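Side-chain contact in UPF0135 protein SA1388 (Staphylococcus aureus subsp. aureus, PDB 3LNL), which is of unknown function but binds two zinc ions and assembles into a toroidal homohexamer of the NIF3 family: residues G85-I88 with R89-Q93. The protein carries 2 engineered substitutions. Residues are numbered along the deposited sequence; the frame is centred on the assembly and turned at random.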
ATOM      1  N   GLY B  85       7.592  29.617  10.676  1.00 12.34           N
ATOM      2  CA  GLY B  85       7.063  29.989  11.967  1.00 13.00           C
ATOM      3  C   GLY B  85       6.988  31.478  12.233  1.00 13.76           C
ATOM      4  O   GLY B  85       5.991  31.980  12.779  1.00 14.11           O
ATOM      5  N   LEU B  86       8.000  32.199  11.790  1.00 13.79           N
ATOM      6  CA  LEU B  86       8.060  33.643  11.972  1.00 15.00           C
ATOM      7  C   LEU B  86       6.930  34.333  11.204  1.00 13.17           C
ATOM      8  O   LEU B  86       6.323  35.250  11.706  1.00 14.20           O
ATOM      9  CB  LEU B  86       9.431  34.142  11.494  1.00 15.51           C
ATOM     10  CG  LEU B  86       9.874  35.527  11.925  1.00 23.13           C
ATOM     11  CD1 LEU B  86      10.139  35.548  13.419  1.00 24.39           C
ATOM     12  CD2 LEU B  86      11.147  35.947  11.145  1.00 25.72           C
ATOM     13  N   ILE B  87       6.583  33.827  10.036  1.00 12.35           N
ATOM     14  CA  ILE B  87       5.551  34.415   9.205  1.00 11.76           C
ATOM     15  C   ILE B  87       4.157  34.128   9.847  1.00 11.81           C
ATOM     16  O   ILE B  87       3.310  35.031  10.007  1.00  9.97           O
ATOM     17  CB  ILE B  87       5.560  33.842   7.759  1.00 13.38           C
ATOM     18  CG1 ILE B  87       6.890  34.148   7.040  1.00 15.49           C
ATOM     19  CG2 ILE B  87       4.432  34.417   6.933  1.00  9.39           C
ATOM     20  CD1 ILE B  87       7.046  33.410   5.740  1.00 14.69           C
ATOM     21  N   ILE B  88       3.957  32.890  10.292  1.00 10.93           N
ATOM     22  CA  ILE B  88       2.665  32.481  10.805  1.00 11.16           C
ATOM     23  C   ILE B  88       2.402  33.247  12.108  1.00 11.72           C
ATOM     24  O   ILE B  88       1.285  33.737  12.354  1.00 12.80           O
ATOM     25  CB  ILE B  88       2.646  30.954  11.027  1.00 11.49           C
ATOM     26  CG1 ILE B  88       2.713  30.195   9.694  1.00 13.26           C
ATOM     27  CG2 ILE B  88       1.407  30.540  11.860  1.00  9.37           C
ATOM     28  CD1 ILE B  88       3.119  28.657   9.885  1.00 10.49           C
ATOM     29  N   ARG B  89       3.424  33.312  12.971  1.00 11.70           N
ATOM     30  CA  ARG B  89       3.341  34.073  14.227  1.00 11.45           C
ATOM     31  C   ARG B  89       3.060  35.566  13.984  1.00 11.76           C
ATOM     32  O   ARG B  89       2.287  36.172  14.702  1.00 11.97           O
ATOM     33  CB  ARG B  89       4.612  33.914  15.084  1.00 10.97           C
ATOM     34  CG  ARG B  89       4.868  32.456  15.561  1.00 10.38           C
ATOM     35  CD  ARG B  89       6.271  32.229  16.083  1.00  8.69           C
ATOM     36  NE  ARG B  89       6.564  33.151  17.173  1.00  9.29           N
ATOM     37  CZ  ARG B  89       6.171  33.007  18.433  1.00 12.20           C
ATOM     38  NH1 ARG B  89       5.542  31.896  18.881  1.00 11.38           N
ATOM     39  NH2 ARG B  89       6.474  33.941  19.291  1.00  9.51           N
ATOM     40  N   LYS B  90       3.676  36.144  12.967  1.00 11.14           N
ATOM     41  CA  LYS B  90       3.441  37.539  12.684  1.00 13.15           C
ATOM     42  C   LYS B  90       1.989  37.781  12.251  1.00 12.29           C
ATOM     43  O   LYS B  90       1.397  38.764  12.680  1.00 11.54           O
ATOM     44  CB  LYS B  90       4.459  38.080  11.665  1.00 13.33           C
ATOM     45  CG  LYS B  90       4.364  39.642  11.484  1.00 19.32           C
ATOM     46  CD  LYS B  90       5.722  40.283  11.328  1.00 22.69           C
ATOM     47  CE  LYS B  90       5.734  41.794  11.498  1.00 26.12           C
ATOM     48  NZ  LYS B  90       7.061  42.239  10.958  1.00 28.01           N
ATOM     49  N   LEU B  91       1.424  36.880  11.443  1.00 12.21           N
ATOM     50  CA  LEU B  91       0.004  36.969  11.010  1.00 12.25           C
ATOM     51  C   LEU B  91      -0.878  37.000  12.247  1.00 12.09           C
ATOM     52  O   LEU B  91      -1.739  37.863  12.409  1.00 12.35           O
ATOM     53  CB  LEU B  91      -0.383  35.769  10.102  1.00 11.40           C
ATOM     54  CG  LEU B  91       0.238  35.808   8.707  1.00 11.74           C
ATOM     55  CD1 LEU B  91       0.248  34.426   7.956  1.00 10.88           C
ATOM     56  CD2 LEU B  91      -0.463  36.909   7.871  1.00  7.11           C
ATOM     57  N   ILE B  92      -0.618  36.046  13.140  1.00 11.55           N
ATOM     58  CA  ILE B  92      -1.440  35.884  14.309  1.00 11.40           C
ATOM     59  C   ILE B  92      -1.290  37.068  15.251  1.00 11.74           C
ATOM     60  O   ILE B  92      -2.260  37.603  15.784  1.00 11.36           O
ATOM     61  CB  ILE B  92      -1.150  34.530  15.012  1.00  9.84           C
ATOM     62  CG1 ILE B  92      -1.613  33.397  14.094  1.00 12.05           C
ATOM     63  CG2 ILE B  92      -1.885  34.463  16.361  1.00 10.59           C
ATOM     64  CD1 ILE B  92      -1.114  31.944  14.500  1.00  6.78           C
ATOM     65  N   GLN B  93      -0.076  37.505  15.434  1.00 11.23           N
ATOM     66  CA  GLN B  93       0.142  38.535  16.381  1.00 13.96           C
ATOM     67  C   GLN B  93      -0.447  39.877  15.921  1.00 14.80           C
ATOM     68  O   GLN B  93      -0.823  40.684  16.766  1.00 12.91           O
ATOM     69  CB  GLN B  93       1.636  38.652  16.673  1.00 14.89           C
ATOM     70  CG  GLN B  93       2.040  37.525  17.602  1.00 18.97           C
ATOM     71  CD  GLN B  93       3.415  37.638  18.129  1.00 26.76           C
ATOM     72  OE1 GLN B  93       4.333  37.965  17.380  1.00 29.68           O
ATOM     73  NE2 GLN B  93       3.602  37.266  19.423  1.00 27.67           N
TER
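Ile88 and Ile92, one helical turn apart, run alongside each other in the same direction, and their branches meet as CG2 of Ile88 against CD1 of Ile92 at 3.9 Å. The CG2 methyl is the branch of Ile88 that makes this contact, while in Ile92 CG1 runs anti to the carbonyl carbon (chi1 -67°) and carries CD1 back alongside its neighbour. On the way, CG1 of Ile92 passes 3.4 Å from the carbonyl O of Ile88. Ile87 and Leu91 repeat the i to i+4 pattern more loosely, with CG2 of Ile87 4.3 Å from CD1 of Leu91.

Arg89 lays its aliphatic stem over a carbonyl instead. Its CG approaches Gly85 O to 3.0 Å, and CD of Arg89 follows at 3.3 Å from the same Gly85 O before a bend at chi3 (57°) turns the guanidinium aside to Leu79 O of its own chain, which NH1 donates to. Gly85 O also accepts the N-H of Arg89, N to O 2.9 Å, in a nearly straight bond (166°). Lys90 N to Leu86 O, at 3.1 Å, is the most bent of the four i to i+4 backbone bonds that join 85-88 to 89-93.

The helix 83-93 that these residues build turns one face to its own chain and another to a neighbouring subunit. Ile87 and Leu91 face inward, packing on Val54 of helix 51-60 and on Leu71, and Lys90 reaches across to Asn55 of that helix. Ile88 and Ile92 instead face another copy of the protein: Ile88 packs on Leu79 of the second subunit and Ile92 on its own counterpart there, helping to build a subunit interface of the hexamer. The Ile87 and Leu91 face thus lies on helix 51-60, and the chain goes on from helix 83-93 into strand 97-100 of the five-stranded sheet.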